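Local structure of Exo-arabinanase (Penicillium chrysogenum, 3A72) at residues A[213-218]-A[296-301]; A[226-231]-A[236-241]. The protein hydrolyses alpha-1,5-linked arabinan as an exo-acting glycoside hydrolase, probably releasing arabinobiose from the ends of the chain. All coordinates share one frame; numbering follows the deposited sequence.

Interaction 1: residues A[213-218]-A[296-301]; sequences LPNGQY and KALGEG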
ATOM      1  N   LEU A 213      -3.879  14.976  -5.309  1.00  5.69           N
ATOM      2  CA  LEU A 213      -3.062  16.071  -5.782  1.00  5.68           C
ATOM      3  C   LEU A 213      -3.673  17.418  -5.389  1.00  5.40           C
ATOM      4  O   LEU A 213      -4.881  17.499  -5.078  1.00  6.05           O
ATOM      5  CB  LEU A 213      -2.969  15.977  -7.312  1.00  5.95           C
ATOM      6  CG  LEU A 213      -2.394  14.646  -7.837  1.00  5.73           C
ATOM      7  CD1 LEU A 213      -2.246  14.687  -9.346  1.00  6.33           C
ATOM      8  CD2 LEU A 213      -1.084  14.283  -7.161  1.00  6.41           C
ATOM      9  N   PRO A 214      -2.880  18.475  -5.384  1.00  5.61           N
ATOM     10  CA  PRO A 214      -3.354  19.768  -4.838  1.00  6.35           C
ATOM     11  C   PRO A 214      -4.415  20.466  -5.673  1.00  6.51           C
ATOM     12  O   PRO A 214      -5.019  21.401  -5.177  1.00  8.34           O
ATOM     13  CB  PRO A 214      -2.050  20.601  -4.742  1.00  7.28           C
ATOM     14  CG  PRO A 214      -1.151  19.982  -5.816  1.00  6.83           C
ATOM     15  CD  PRO A 214      -1.422  18.500  -5.632  1.00  6.13           C
ATOM     16  N   ASN A 215      -4.625  20.042  -6.915  1.00  6.13           N
ATOM     17  CA  ASN A 215      -5.684  20.580  -7.748  1.00  6.30           C
ATOM     18  C   ASN A 215      -6.967  19.756  -7.694  1.00  6.46           C
ATOM     19  O   ASN A 215      -7.881  20.006  -8.472  1.00  8.97           O
ATOM     20  CB  ASN A 215      -5.216  20.681  -9.192  1.00  6.43           C
ATOM     21  CG  ASN A 215      -4.971  19.318  -9.834  1.00  6.14           C
ATOM     22  OD1 ASN A 215      -4.998  18.294  -9.119  1.00  6.15           O
ATOM     23  ND2 ASN A 215      -4.781  19.283 -11.137  1.00  6.14           N
ATOM     24  N   GLY A 216      -7.049  18.809  -6.775  1.00  6.57           N
ATOM     25  CA  GLY A 216      -8.242  17.985  -6.595  1.00  7.27           C
ATOM     26  C   GLY A 216      -8.282  16.730  -7.427  1.00  6.20           C
ATOM     27  O   GLY A 216      -9.173  15.917  -7.275  1.00  7.46           O
ATOM     28  N   GLN A 217      -7.328  16.552  -8.352  1.00  5.80           N
ATOM     29  CA  GLN A 217      -7.223  15.242  -9.003  1.00  5.33           C
ATOM     30  C   GLN A 217      -6.652  14.202  -8.059  1.00  5.06           C
ATOM     31  O   GLN A 217      -5.871  14.532  -7.175  1.00  7.45           O
ATOM     32  CB  GLN A 217      -6.280  15.352 -10.211  1.00  5.23           C
ATOM     33  CG  GLN A 217      -6.805  16.208 -11.343  1.00  5.70           C
ATOM     34  CD  GLN A 217      -5.863  16.157 -12.526  1.00  5.27           C
ATOM     35  OE1 GLN A 217      -4.764  16.685 -12.457  1.00  5.95           O
ATOM     36  NE2 GLN A 217      -6.277  15.452 -13.571  1.00  6.08           N
ATOM     37  N   TYR A 218      -7.048  12.972  -8.257  1.00  5.09           N
ATOM     38  CA  TYR A 218      -6.476  11.813  -7.585  1.00  5.01           C
ATOM     39  C   TYR A 218      -5.618  11.080  -8.580  1.00  5.05           C
ATOM     40  O   TYR A 218      -6.021  10.832  -9.730  1.00  5.86           O
ATOM     41  CB  TYR A 218      -7.558  10.877  -7.036  1.00  5.65           C
ATOM     42  CG  TYR A 218      -8.379  11.498  -5.932  1.00  5.81           C
ATOM     43  CD1 TYR A 218      -8.121  11.207  -4.590  1.00  6.02           C
ATOM     44  CD2 TYR A 218      -9.418  12.396  -6.218  1.00  6.53           C
ATOM     45  CE1 TYR A 218      -8.885  11.770  -3.579  1.00  7.02           C
ATOM     46  CE2 TYR A 218     -10.162  12.954  -5.198  1.00  7.57           C
ATOM     47  CZ  TYR A 218      -9.914  12.665  -3.891  1.00  7.67           C
ATOM     48  OH  TYR A 218     -10.666  13.228  -2.897  1.00  9.89           O
ATOM     49  N   LYS A 296       6.987  16.938 -11.117  1.00  5.02           N
ATOM     50  CA  LYS A 296       6.671  18.275 -10.583  1.00  5.33           C
ATOM     51  C   LYS A 296       5.567  18.938 -11.394  1.00  5.02           C
ATOM     52  O   LYS A 296       5.342  20.150 -11.231  1.00  6.18           O
ATOM     53  CB  LYS A 296       7.935  19.124 -10.579  1.00  5.71           C
ATOM     54  CG  LYS A 296       8.973  18.590  -9.612  1.00  6.67           C
ATOM     55  CD  LYS A 296      10.162  19.538  -9.501  1.00  8.12           C
ATOM     56  CE  LYS A 296      11.178  19.079  -8.473  1.00 10.25           C
ATOM     57  NZ  LYS A 296      12.156  20.227  -8.249  1.00 13.91           N
ATOM     58  N   ALA A 297       4.906  18.186 -12.256  1.00  5.10           N
ATOM     59  CA  ALA A 297       3.872  18.694 -13.149  1.00  5.08           C
ATOM     60  C   ALA A 297       2.609  17.856 -13.073  1.00  4.89           C
ATOM     61  O   ALA A 297       1.912  17.646 -14.081  1.00  5.31           O
ATOM     62  CB  ALA A 297       4.402  18.790 -14.561  1.00  5.77           C
ATOM     63  N   LEU A 298       2.291  17.368 -11.869  1.00  5.11           N
ATOM     64  CA  LEU A 298       1.005  16.699 -11.617  1.00  4.94           C
ATOM     65  C   LEU A 298       0.804  15.458 -12.486  1.00  5.21           C
ATOM     66  O   LEU A 298      -0.330  15.021 -12.689  1.00  5.79           O
ATOM     67  CB  LEU A 298      -0.168  17.688 -11.752  1.00  5.61           C
ATOM     68  CG  LEU A 298      -0.072  18.887 -10.795  1.00  6.14           C
ATOM     69  CD1 LEU A 298      -1.109  19.947 -11.161  1.00  8.69           C
ATOM     70  CD2 LEU A 298      -0.229  18.424  -9.355  1.00  7.74           C
ATOM     71  N   GLY A 299       1.902  14.833 -12.926  1.00  5.02           N
ATOM     72  CA  GLY A 299       1.781  13.659 -13.771  1.00  5.52           C
ATOM     73  C   GLY A 299       1.919  13.936 -15.249  1.00  4.96           C
ATOM     74  O   GLY A 299       1.889  12.996 -16.079  1.00  5.58           O
ATOM     75  N   GLU A 300       2.114  15.195 -15.653  1.00  5.33           N
ATOM     76  CA  GLU A 300       2.415  15.529 -17.048  1.00  4.91           C
ATOM     77  C   GLU A 300       3.817  15.157 -17.429  1.00  5.02           C
ATOM     78  O   GLU A 300       4.724  15.060 -16.602  1.00  5.95           O
ATOM     79  CB  GLU A 300       2.233  17.054 -17.279  1.00  4.99           C
ATOM     80  CG  GLU A 300       0.800  17.543 -17.084  1.00  5.13           C
ATOM     81  CD  GLU A 300       0.606  18.984 -17.503  1.00  4.52           C
ATOM     82  OE1 GLU A 300       1.548  19.813 -17.305  1.00  5.02           O
ATOM     83  OE2 GLU A 300      -0.494  19.322 -17.988  1.00  4.88           O
ATOM     84  N   GLY A 301       4.036  14.999 -18.728  1.00  5.56           N
ATOM     85  CA  GLY A 301       5.376  14.790 -19.246  1.00  6.32           C
ATOM     86  C   GLY A 301       5.994  13.483 -18.813  1.00  5.51           C
ATOM     87  O   GLY A 301       5.338  12.455 -18.748  1.00  7.69           O
TER
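Leu213 and Leu298 mark the closest approach of two loop backbones, their CA atoms 7.1 Å apart, and no hydrogen bond joins one loop to the other. Each loop is instead organised from within. Residues Leu213 to Gly216 form a type I turn, and Ala297 to Glu300 a type I' turn whose two central residues, Leu298 and Gly299, have positive phi. The second turn projects Leu298 toward the first, and its forked end is shared out: CD2 lies 3.9 Å from Pro214 CD against the proline ring, while CD1 sits 3.7 Å from Asn215 ND2. With chi1 of -59°, Leu298 CG lies beside its own backbone N, sending both methyls across to the turn. Leu213 adds a looser contact, its CB 4.2 Å from Leu298 CD2. The amide touched by this side chain is already engaged through both its oxygen and its nitrogen. Asn215 OD1 accepts from Gln217 N in an Asx turn, and ND2 donates almost straight to Gln217 OE1 at 2.9 Å, nearly in its own amide plane. These two bonds fix the amide's rotation. The side chain of Asn295 similarly ties the other turn together through its backbone. The 213-218 loop joins strands 204-212 and 218-225, the 296-301 loop joins strands 292-295 and 304-306, and Leu213 also packs on Ile282 of strand 281-285, so the contact bridges two successive sheets.

Interaction 2: residues A[226-231]-A[236-241]; sequences SFFGTE and PLYYRL
Phe228 and Pro236 make the close part of this contact. The far end of the phenyl ring and the proline come from opposite directions, with CZ and CE2 both meeting Pro236 CG, CZ at 3.6 Å, and CE2 also lying 3.7 Å from Pro236 CD. Tyr238 meets the same ring less closely: its OH stands 3.8 Å from Phe228 CE1, an oblique van der Waals contact; the hydroxyl's polar partner is Arg255 NE. Arg255 also makes a cation-pi contact with Phe228, while Tyr224 meets both Phe228 and Tyr238 edge-to-face. The ring is steadied from its own loop as well. Ser226 CB sits 3.4 Å above one face, over the centre, and Ser226 OG accepts from Phe228 N at 2.9 Å in an ST turn, while bonding to Asp203 OD1 too. Farther out, the loop turns to solvent and leaves the strand behind. Gly229, Thr230 and Glu231 are exposed, and order there comes from a type I' turn, in which Phe227 O takes both Thr230 N and Thr230 OG1, the latter at 2.6 Å and in the carbonyl plane. The Pro236 side chain lies about 11 Å from a bound arabinofuranose, too far to touch that sugar. The whole is an extended hairpin connection between strands 218-225 and 237-242, neighbours in one four-stranded antiparallel blade of a six-bladed beta-propeller.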
ATOM      1  N   SER A 226       0.764  -7.626 -18.174  1.00  6.16           N
ATOM      2  CA  SER A 226       0.292  -7.976 -19.490  1.00  6.27           C
ATOM      3  C   SER A 226       1.447  -8.544 -20.288  1.00  7.68           C
ATOM      4  O   SER A 226       2.625  -8.233 -20.059  1.00  8.31           O
ATOM      5  CB  SER A 226      -0.257  -6.744 -20.203  1.00  7.05           C
ATOM      6  OG  SER A 226      -0.853  -7.030 -21.477  1.00  7.47           O
ATOM      7  N   PHE A 227       1.082  -9.333 -21.325  1.00  8.44           N
ATOM      8  CA  PHE A 227       1.998  -9.647 -22.411  1.00  9.22           C
ATOM      9  C   PHE A 227       2.125  -8.497 -23.395  1.00  9.55           C
ATOM     10  O   PHE A 227       3.094  -8.463 -24.214  1.00 12.18           O
ATOM     11  CB  PHE A 227       1.550 -10.900 -23.214  1.00 10.24           C
ATOM     12  CG  PHE A 227       1.685 -12.196 -22.396  1.00 11.54           C
ATOM     13  CD1 PHE A 227       2.966 -12.769 -22.194  1.00 11.83           C
ATOM     14  CD2 PHE A 227       0.584 -12.848 -21.839  1.00 11.28           C
ATOM     15  CE1 PHE A 227       3.128 -13.934 -21.457  1.00 12.98           C
ATOM     16  CE2 PHE A 227       0.757 -14.013 -21.145  1.00 13.49           C
ATOM     17  CZ  PHE A 227       2.004 -14.570 -20.961  1.00 13.88           C
ATOM     18  N   PHE A 228       1.186  -7.567 -23.429  1.00  9.11           N
ATOM     19  CA  PHE A 228       1.126  -6.499 -24.433  1.00 10.40           C
ATOM     20  C   PHE A 228       1.303  -7.062 -25.824  1.00 13.98           C
ATOM     21  O   PHE A 228       1.969  -6.531 -26.681  1.00 17.19           O
ATOM     22  CB  PHE A 228       2.225  -5.424 -24.119  1.00 11.45           C
ATOM     23  CG  PHE A 228       1.946  -4.749 -22.801  1.00 10.17           C
ATOM     24  CD1 PHE A 228       0.908  -3.843 -22.671  1.00 10.46           C
ATOM     25  CD2 PHE A 228       2.725  -5.060 -21.688  1.00  9.25           C
ATOM     26  CE1 PHE A 228       0.626  -3.240 -21.445  1.00 11.25           C
ATOM     27  CE2 PHE A 228       2.416  -4.475 -20.503  1.00 10.23           C
ATOM     28  CZ  PHE A 228       1.388  -3.570 -20.332  1.00 10.89           C
ATOM     29  N   GLY A 229       0.693  -8.229 -26.074  1.00 13.77           N
ATOM     30  CA  GLY A 229       0.709  -8.832 -27.383  1.00 15.24           C
ATOM     31  C   GLY A 229       2.005  -9.539 -27.765  1.00 16.11           C
ATOM     32  O   GLY A 229       2.147  -9.995 -28.935  1.00 20.08           O
ATOM     33  N   THR A 230       2.948  -9.655 -26.847  1.00 16.53           N
ATOM     34  CA  THR A 230       4.219 -10.333 -27.058  1.00 19.03           C
ATOM     35  C   THR A 230       4.223 -11.649 -26.291  1.00 17.32           C
ATOM     36  O   THR A 230       3.206 -12.068 -25.725  1.00 17.55           O
ATOM     37  CB  THR A 230       5.402  -9.496 -26.601  1.00 19.64           C
ATOM     38  OG1 THR A 230       5.363  -9.395 -25.198  1.00 16.70           O
ATOM     39  CG2 THR A 230       5.155  -8.030 -26.924  1.00 19.68           C
ATOM     40  N   GLU A 231       5.416 -12.258 -26.367  1.00 20.46           N
ATOM     41  CA  GLU A 231       5.571 -13.524 -25.683  1.00 21.01           C
ATOM     42  C   GLU A 231       6.146 -13.443 -24.274  1.00 19.92           C
ATOM     43  O   GLU A 231       6.321 -14.409 -23.530  1.00 22.58           O
ATOM     44  CB  GLU A 231       6.429 -14.411 -26.575  1.00 29.97           C
ATOM     45  CG  GLU A 231       5.682 -15.118 -27.676  1.00 47.37           C
ATOM     46  CD  GLU A 231       4.637 -14.346 -28.439  1.00 65.11           C
ATOM     47  OE1 GLU A 231       4.741 -14.143 -29.677  1.00102.86           O
ATOM     48  OE2 GLU A 231       3.620 -13.913 -27.809  1.00 93.38           O
ATOM     49  N   PRO A 236       4.665  -3.097 -16.028  1.00  5.16           N
ATOM     50  CA  PRO A 236       4.959  -1.641 -16.013  1.00  4.84           C
ATOM     51  C   PRO A 236       3.989  -0.882 -15.159  1.00  4.57           C
ATOM     52  O   PRO A 236       2.801  -1.209 -15.038  1.00  5.20           O
ATOM     53  CB  PRO A 236       4.782  -1.242 -17.471  1.00  5.63           C
ATOM     54  CG  PRO A 236       3.802  -2.271 -18.000  1.00  5.47           C
ATOM     55  CD  PRO A 236       4.226  -3.567 -17.354  1.00  5.47           C
ATOM     56  N   LEU A 237       4.488   0.218 -14.589  1.00  4.46           N
ATOM     57  CA  LEU A 237       3.625   1.099 -13.815  1.00  4.68           C
ATOM     58  C   LEU A 237       2.774   1.960 -14.747  1.00  4.27           C
ATOM     59  O   LEU A 237       3.253   2.546 -15.732  1.00  4.74           O
ATOM     60  CB  LEU A 237       4.434   2.009 -12.885  1.00  4.67           C
ATOM     61  CG  LEU A 237       5.302   1.255 -11.882  1.00  5.76           C
ATOM     62  CD1 LEU A 237       5.837   2.271 -10.867  1.00  6.27           C
ATOM     63  CD2 LEU A 237       4.592   0.097 -11.222  1.00  6.57           C
ATOM     64  N   TYR A 238       1.488   2.051 -14.396  1.00  4.70           N
ATOM     65  CA  TYR A 238       0.483   2.880 -15.067  1.00  4.33           C
ATOM     66  C   TYR A 238      -0.228   3.701 -14.028  1.00  4.21           C
ATOM     67  O   TYR A 238      -0.298   3.337 -12.852  1.00  4.85           O
ATOM     68  CB  TYR A 238      -0.571   2.001 -15.805  1.00  4.95           C
ATOM     69  CG  TYR A 238      -0.188   1.591 -17.197  1.00  4.63           C
ATOM     70  CD1 TYR A 238       0.900   0.780 -17.463  1.00  5.02           C
ATOM     71  CD2 TYR A 238      -0.940   2.030 -18.275  1.00  5.37           C
ATOM     72  CE1 TYR A 238       1.209   0.437 -18.763  1.00  5.79           C
ATOM     73  CE2 TYR A 238      -0.640   1.684 -19.608  1.00  6.33           C
ATOM     74  CZ  TYR A 238       0.447   0.889 -19.839  1.00  5.87           C
ATOM     75  OH  TYR A 238       0.792   0.502 -21.106  1.00  7.59           O
ATOM     76  N   TYR A 239      -0.812   4.832 -14.459  1.00  4.39           N
ATOM     77  CA  TYR A 239      -1.677   5.593 -13.590  1.00  3.99           C
ATOM     78  C   TYR A 239      -2.879   6.096 -14.360  1.00  4.46           C
ATOM     79  O   TYR A 239      -2.921   6.193 -15.583  1.00  5.47           O
ATOM     80  CB  TYR A 239      -0.946   6.717 -12.943  1.00  4.92           C
ATOM     81  CG  TYR A 239      -0.100   7.688 -13.739  1.00  4.54           C
ATOM     82  CD1 TYR A 239      -0.626   8.879 -14.234  1.00  5.05           C
ATOM     83  CD2 TYR A 239       1.230   7.425 -13.951  1.00  4.90           C
ATOM     84  CE1 TYR A 239       0.168   9.777 -14.945  1.00  4.95           C
ATOM     85  CE2 TYR A 239       2.023   8.341 -14.615  1.00  4.75           C
ATOM     86  CZ  TYR A 239       1.510   9.500 -15.108  1.00  4.42           C
ATOM     87  OH  TYR A 239       2.377  10.393 -15.721  1.00  5.32           O
ATOM     88  N   ARG A 240      -3.901   6.400 -13.564  1.00  4.64           N
ATOM     89  CA  ARG A 240      -5.140   7.047 -14.008  1.00  4.65           C
ATOM     90  C   ARG A 240      -5.346   8.266 -13.132  1.00  4.53           C
ATOM     91  O   ARG A 240      -5.018   8.286 -11.958  1.00  5.41           O
ATOM     92  CB  ARG A 240      -6.306   6.085 -13.910  1.00  4.95           C
ATOM     93  CG  ARG A 240      -6.262   5.016 -14.977  1.00  5.09           C
ATOM     94  CD  ARG A 240      -7.260   3.926 -14.780  1.00  5.92           C
ATOM     95  NE  ARG A 240      -7.105   2.842 -15.752  1.00  5.43           N
ATOM     96  CZ  ARG A 240      -8.082   2.212 -16.371  1.00  6.24           C
ATOM     97  NH1 ARG A 240      -9.358   2.504 -16.193  1.00 10.90           N
ATOM     98  NH2 ARG A 240      -7.764   1.197 -17.164  1.00  6.56           N
ATOM     99  N   LEU A 241      -5.926   9.308 -13.757  1.00  4.95           N
ATOM    100  CA  LEU A 241      -6.208  10.560 -13.088  1.00  5.25           C
ATOM    101  C   LEU A 241      -7.693  10.840 -13.113  1.00  5.55           C
ATOM    102  O   LEU A 241      -8.311  10.809 -14.207  1.00  6.68           O
ATOM    103  CB  LEU A 241      -5.433  11.679 -13.804  1.00  5.83           C
ATOM    104  CG  LEU A 241      -3.911  11.599 -13.525  1.00  6.97           C
ATOM    105  CD1 LEU A 241      -3.075  12.089 -14.655  1.00  7.95           C
ATOM    106  CD2 LEU A 241      -3.621  12.309 -12.185  1.00  7.57           C
TER

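Followed from the N terminus, the chain leaves strand 204-212, makes the turn of residues 213-218, continues along strand 218-225 and reaches the loop of interaction 2, which closes a short local hairpin with residues 236-241. It then completes that blade and forms the first three strands of the next, 269-273, 281-285 and 292-295, before residues 296-301 close interaction 1. Interaction 2 therefore falls wholly within the longer loop of interaction 1, and the two do not cross. One works inside a blade, the other between neighbouring blades. Strand 237-242 connects them: Gly299 O and Tyr239 OH are probably hydrogen-bonded at 2.7 Å, and Leu241 packs against Leu213.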